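Local coordinates for protein possible hydrolase (Mycobacterium tuberculosis, PDB 6WYN) that hydrolyses carboxylic esters, preferring short straight-chain alkyl esters such as butanoates, and is probably involved in ester and lipid metabolism, at residues Ala50-Gln55 against Thr97-Ile102; Gly301-Glu306 against Ile321-Gly326. All coordinates share one frame; numbering follows the deposited sequence.

Contact 1: Ala50-Gln55 against Thr97-Ile102; sequences AENAEQ and TWDTVI
This is a buried helix-helix contact, in which Asn-52 and Gln-55 of helix 49-55 meet Thr-100 and Asp-99 of helix 99-105. The backbones come close: Asn-52 CA and Thr-100 CA are 4.6 Å apart. A hydrogen bond joins the helices. Thr-100 OG1 donates to Gln-55 OE1 at 2.7 Å. The hydroxyl lies in the carbonyl plane on a lone pair of OE1, with a C=O...O angle of 144°. Gln-55 reaches it with an extended chain, its CG anti to the backbone N (chi1 -173°). That chain also passes over the methyl of Thr-100, with Gln-55 CG 3.9 Å from Thr-100 CG2. The same methyl sits 3.6 Å from Asn-52 O, so Thr-100 packs on the helix backbone too. Asn-52 leans on the base of Asp-99, its CG 3.6 Å from Asp-99 CB. The amide and carboxylate planes are nearly perpendicular, 83° apart. The carboxylate turns elsewhere, and Asp-99 OD2 is hydrogen-bonded to His-96 ND1. Arg-232 of helix 227-237 touches both Asn-52 and Gln-55. The arrangement places an N-terminal helix against the helix that links strands 85-88 and 109-112 in the alpha/beta hydrolase fold.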
loop_
_atom_site.group_PDB
_atom_site.type_symbol
_atom_site.label_atom_id
_atom_site.label_comp_id
_atom_site.label_asym_id
_atom_site.label_seq_id
_atom_site.Cartn_x
_atom_site.Cartn_y
_atom_site.Cartn_z
ATOM N N ALA A 50 -17.489 10.126 -0.843
ATOM C CA ALA A 50 -18.063 10.785 -2.036
ATOM C C ALA A 50 -16.917 11.413 -2.850
ATOM O O ALA A 50 -16.992 11.329 -4.088
ATOM C CB ALA A 50 -19.111 11.798 -1.634
ATOM N N GLU A 51 -15.897 11.952 -2.175
ATOM C CA GLU A 51 -14.683 12.533 -2.798
ATOM C C GLU A 51 -13.966 11.444 -3.574
ATOM O O GLU A 51 -13.549 11.703 -4.726
ATOM C CB GLU A 51 -13.767 13.184 -1.763
ATOM C CG GLU A 51 -14.368 14.366 -1.013
ATOM C CD GLU A 51 -13.420 15.034 -0.016
ATOM O OE1 GLU A 51 -13.854 15.994 0.652
ATOM O OE2 GLU A 51 -12.232 14.639 0.075
ATOM N N ASN A 52 -13.853 10.236 -3.018
ATOM C CA ASN A 52 -13.204 9.101 -3.706
ATOM C C ASN A 52 -14.027 8.679 -4.916
ATOM O O ASN A 52 -13.402 8.408 -5.988
ATOM C CB ASN A 52 -12.943 7.898 -2.799
ATOM C CG ASN A 52 -12.079 8.255 -1.612
ATOM O OD1 ASN A 52 -12.624 8.519 -0.542
ATOM N ND2 ASN A 52 -10.767 8.352 -1.800
ATOM N N ALA A 53 -15.343 8.584 -4.805
ATOM C CA ALA A 53 -16.184 8.255 -5.986
ATOM C C ALA A 53 -15.979 9.312 -7.111
ATOM O O ALA A 53 -15.803 8.916 -8.233
ATOM C CB ALA A 53 -17.634 8.128 -5.594
ATOM N N GLU A 54 -15.973 10.604 -6.801
ATOM C CA GLU A 54 -15.748 11.698 -7.791
ATOM C C GLU A 54 -14.340 11.534 -8.420
ATOM O O GLU A 54 -14.234 11.444 -9.645
ATOM C CB GLU A 54 -15.984 13.007 -7.036
ATOM C CG GLU A 54 -15.724 14.291 -7.809
ATOM C CD GLU A 54 -15.697 15.562 -6.946
ATOM O OE1 GLU A 54 -15.791 16.687 -7.525
ATOM O OE2 GLU A 54 -15.562 15.447 -5.691
ATOM N N GLN A 55 -13.288 11.372 -7.620
ATOM C CA GLN A 55 -11.916 11.131 -8.155
ATOM C C GLN A 55 -11.909 9.906 -9.070
ATOM O O GLN A 55 -11.171 9.924 -10.064
ATOM C CB GLN A 55 -10.903 11.050 -7.023
ATOM C CG GLN A 55 -9.465 10.966 -7.486
ATOM C CD GLN A 55 -8.476 10.898 -6.336
ATOM O OE1 GLN A 55 -8.604 10.114 -5.379
ATOM N NE2 GLN A 55 -7.416 11.675 -6.452
ATOM N N THR A 97 -5.359 4.479 1.284
ATOM C CA THR A 97 -4.684 4.839 0.008
ATOM C C THR A 97 -5.480 4.195 -1.127
ATOM O O THR A 97 -5.489 4.723 -2.249
ATOM C CB THR A 97 -3.201 4.416 -0.023
ATOM O OG1 THR A 97 -2.528 5.084 -1.095
ATOM C CG2 THR A 97 -3.015 2.937 -0.235
ATOM N N TRP A 98 -6.122 3.072 -0.872
ATOM C CA TRP A 98 -6.834 2.331 -1.938
ATOM C C TRP A 98 -8.287 2.766 -2.148
ATOM O O TRP A 98 -8.895 2.199 -3.053
ATOM C CB TRP A 98 -6.766 0.849 -1.681
ATOM C CG TRP A 98 -5.392 0.328 -1.578
ATOM C CD1 TRP A 98 -4.716 -0.047 -0.449
ATOM C CD2 TRP A 98 -4.498 0.161 -2.678
ATOM N NE1 TRP A 98 -3.492 -0.544 -0.792
ATOM C CE2 TRP A 98 -3.304 -0.374 -2.142
ATOM C CE3 TRP A 98 -4.600 0.393 -4.051
ATOM C CZ2 TRP A 98 -2.208 -0.661 -2.945
ATOM C CZ3 TRP A 98 -3.509 0.122 -4.835
ATOM C CH2 TRP A 98 -2.361 -0.463 -4.297
ATOM N N ASP A 99 -8.835 3.685 -1.356
ATOM C CA ASP A 99 -10.291 4.005 -1.369
ATOM C C ASP A 99 -10.765 4.286 -2.814
ATOM O O ASP A 99 -11.806 3.770 -3.239
ATOM C CB ASP A 99 -10.595 5.178 -0.441
ATOM C CG ASP A 99 -10.454 4.899 1.049
ATOM O OD1 ASP A 99 -10.173 3.703 1.427
ATOM O OD2 ASP A 99 -10.600 5.894 1.822
ATOM N N THR A 100 -10.041 5.125 -3.538
ATOM C CA THR A 100 -10.491 5.593 -4.869
ATOM C C THR A 100 -10.488 4.400 -5.777
ATOM O O THR A 100 -11.509 4.163 -6.439
ATOM C CB THR A 100 -9.685 6.786 -5.387
ATOM O OG1 THR A 100 -9.906 7.895 -4.520
ATOM C CG2 THR A 100 -10.093 7.139 -6.806
ATOM N N VAL A 101 -9.390 3.648 -5.800
ATOM C CA VAL A 101 -9.295 2.460 -6.675
ATOM C C VAL A 101 -10.430 1.477 -6.332
ATOM O O VAL A 101 -11.036 0.886 -7.233
ATOM C CB VAL A 101 -7.891 1.832 -6.586
ATOM C CG1 VAL A 101 -7.842 0.431 -7.128
ATOM C CG2 VAL A 101 -6.844 2.692 -7.270
ATOM N N ILE A 102 -10.623 1.183 -5.049
ATOM C CA ILE A 102 -11.616 0.162 -4.646
ATOM C C ILE A 102 -13.021 0.657 -5.031
ATOM O O ILE A 102 -13.762 -0.124 -5.566
ATOM C CB ILE A 102 -11.419 -0.177 -3.164
ATOM C CG1 ILE A 102 -10.125 -0.977 -3.057
ATOM C CG2 ILE A 102 -12.603 -0.936 -2.593
ATOM C CD1 ILE A 102 -9.755 -1.286 -1.645
#

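Contact 2: Gly301-Glu306 against Ile321-Gly326; sequences GVHIVE and IEIVRG
The backbone bond from Arg-325 N to Ile-321 O, 2.7 Å long, secures the helical turn from which Ile-323 reaches His-303 and Val-305 of the strand. The contact itself is apolar and rests on that one isoleucine. Its CG2 methyl stands over a face of the His-303 imidazole in a CH-pi contact. The methyl is 4.1 Å from the ring centroid and only 4° off the ring normal, so it is almost exactly centred. CG1 of the other branch lies by the CG-ND1 side of the ring. Its CD1 ends 3.7 Å from His-303 CB and 3.9 Å from Val-305 CG2, filling the step between the two strand residues. In His-303, chi1 of -56° swings the ring beside the backbone N and chi2 of -106° turns its face to Ile-323. The two side chains slide past each other in opposite directions. Elsewhere on the helix, Arg-325 NH1 forms a salt bridge with Glu-322 OE2 at 2.8 Å; its hydrogen bonds to both carboxylate oxygens are bent and weak. Strand 299-305 is an edge strand of the main sheet, parallel to its neighbour 273-278. Helix 317-328 packs against it through Ile-323, and its Ile-321, Val-324 and Arg-325 meet helix 99-105.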
loop_
_atom_site.group_PDB
_atom_site.type_symbol
_atom_site.label_atom_id
_atom_site.label_comp_id
_atom_site.label_asym_id
_atom_site.label_seq_id
_atom_site.Cartn_x
_atom_site.Cartn_y
_atom_site.Cartn_z
ATOM N N GLY A 301 4.050 -8.505 -17.976
ATOM C CA GLY A 301 4.510 -7.254 -18.576
ATOM C C GLY A 301 4.375 -6.102 -17.615
ATOM O O GLY A 301 3.738 -6.258 -16.542
ATOM N N VAL A 302 4.955 -4.978 -17.995
ATOM C CA VAL A 302 4.868 -3.697 -17.254
ATOM C C VAL A 302 3.881 -2.788 -17.978
ATOM O O VAL A 302 3.902 -2.688 -19.264
ATOM C CB VAL A 302 6.237 -3.027 -17.100
ATOM C CG1 VAL A 302 6.763 -2.584 -18.448
ATOM C CG2 VAL A 302 6.185 -1.857 -16.154
ATOM N N HIS A 303 3.022 -2.150 -17.198
ATOM C CA HIS A 303 2.164 -1.050 -17.671
ATOM C C HIS A 303 2.785 0.218 -17.159
ATOM O O HIS A 303 3.051 0.304 -15.929
ATOM C CB HIS A 303 0.762 -1.154 -17.107
ATOM C CG HIS A 303 0.138 -2.438 -17.421
ATOM N ND1 HIS A 303 -0.834 -2.528 -18.354
ATOM C CD2 HIS A 303 0.404 -3.689 -16.987
ATOM C CE1 HIS A 303 -1.182 -3.775 -18.486
ATOM N NE2 HIS A 303 -0.477 -4.509 -17.623
ATOM N N ILE A 304 3.017 1.162 -18.046
ATOM C CA ILE A 304 3.706 2.408 -17.650
ATOM C C ILE A 304 2.628 3.473 -17.688
ATOM O O ILE A 304 2.084 3.692 -18.799
ATOM C CB ILE A 304 4.923 2.683 -18.557
ATOM C CG1 ILE A 304 5.927 1.532 -18.477
ATOM C CG2 ILE A 304 5.561 4.020 -18.211
ATOM C CD1 ILE A 304 7.049 1.630 -19.494
ATOM N N VAL A 305 2.316 4.074 -16.531
ATOM C CA VAL A 305 1.184 5.018 -16.373
ATOM C C VAL A 305 1.729 6.425 -16.485
ATOM O O VAL A 305 2.458 6.884 -15.569
ATOM C CB VAL A 305 0.379 4.808 -15.074
ATOM C CG1 VAL A 305 -0.733 5.841 -14.926
ATOM C CG2 VAL A 305 -0.197 3.406 -15.032
ATOM N N GLU A 306 1.345 7.083 -17.565
ATOM C CA GLU A 306 1.797 8.460 -17.878
ATOM C C GLU A 306 1.306 9.391 -16.765
ATOM O O GLU A 306 0.160 9.240 -16.316
ATOM C CB GLU A 306 1.305 8.915 -19.266
ATOM C CG GLU A 306 1.999 10.207 -19.724
ATOM C CD GLU A 306 1.599 10.798 -21.077
ATOM O OE1 GLU A 306 2.049 11.963 -21.355
ATOM O OE2 GLU A 306 0.839 10.110 -21.850
ATOM N N ILE A 321 -7.284 1.526 -11.958
ATOM C CA ILE A 321 -8.555 0.748 -11.957
ATOM C C ILE A 321 -8.645 -0.078 -13.261
ATOM O O ILE A 321 -8.891 -1.295 -13.232
ATOM C CB ILE A 321 -9.736 1.707 -11.724
ATOM C CG1 ILE A 321 -9.772 2.225 -10.280
ATOM C CG2 ILE A 321 -11.038 1.001 -12.093
ATOM C CD1 ILE A 321 -10.452 3.586 -10.120
ATOM N N GLU A 322 -8.376 0.541 -14.410
ATOM C CA GLU A 322 -8.520 -0.136 -15.724
ATOM C C GLU A 322 -7.527 -1.275 -15.773
ATOM O O GLU A 322 -7.898 -2.365 -16.222
ATOM C CB GLU A 322 -8.385 0.852 -16.889
ATOM C CG GLU A 322 -9.633 1.709 -17.079
ATOM C CD GLU A 322 -10.990 1.151 -16.598
ATOM O OE1 GLU A 322 -11.693 1.885 -15.846
ATOM O OE2 GLU A 322 -11.368 -0.009 -16.951
ATOM N N ILE A 323 -6.303 -1.077 -15.302
ATOM C CA ILE A 323 -5.309 -2.178 -15.371
ATOM C C ILE A 323 -5.756 -3.301 -14.436
ATOM O O ILE A 323 -5.598 -4.481 -14.781
ATOM C CB ILE A 323 -3.901 -1.699 -14.973
ATOM C CG1 ILE A 323 -3.314 -0.763 -16.026
ATOM C CG2 ILE A 323 -2.997 -2.895 -14.692
ATOM C CD1 ILE A 323 -2.272 0.169 -15.459
ATOM N N VAL A 324 -6.199 -2.968 -13.228
ATOM C CA VAL A 324 -6.589 -4.038 -12.269
ATOM C C VAL A 324 -7.825 -4.757 -12.826
ATOM O O VAL A 324 -7.876 -5.994 -12.742
ATOM C CB VAL A 324 -6.832 -3.456 -10.866
ATOM C CG1 VAL A 324 -7.543 -4.472 -9.970
ATOM C CG2 VAL A 324 -5.516 -2.992 -10.268
ATOM N N ARG A 325 -8.774 -4.001 -13.376
ATOM C CA ARG A 325 -9.979 -4.594 -14.009
ATOM C C ARG A 325 -9.563 -5.604 -15.088
ATOM O O ARG A 325 -10.180 -6.702 -15.126
ATOM C CB ARG A 325 -10.915 -3.522 -14.573
ATOM C CG ARG A 325 -12.275 -4.133 -14.894
ATOM C CD ARG A 325 -13.278 -3.092 -15.299
ATOM N NE ARG A 325 -13.806 -2.377 -14.145
ATOM C CZ ARG A 325 -13.778 -1.057 -14.006
ATOM N NH1 ARG A 325 -13.223 -0.294 -14.936
ATOM N NH2 ARG A 325 -14.288 -0.505 -12.919
ATOM N N GLY A 326 -8.524 -5.285 -15.869
ATOM C CA GLY A 326 -8.007 -6.141 -16.959
ATOM C C GLY A 326 -7.459 -7.444 -16.419
ATOM O O GLY A 326 -7.735 -8.501 -16.987
#

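Overall arrangement
Contact 1 is buried and joins two helices; contact 2 is partly buried and sets a helix on an edge strand. Their centres are about 17 Å apart. The chemistry differs accordingly: contact 1 turns on a side-chain hydrogen bond between Thr-100, which is buried, and Gln-55, which is partly exposed, contact 2 on aliphatic branches against an imidazole and a valine. Helices 99-105 and 317-328 tie them together. Ile-321 CG1 packs 3.6 Å from Val-101 O, and Pro-317 of the same C-terminal helix touches Gln-55 and Thr-100. His-310, the probable catalytic histidine, lies in the connection between strand 299-305 and helix 317-328, whereas contact 1 lies away from the annotated sites.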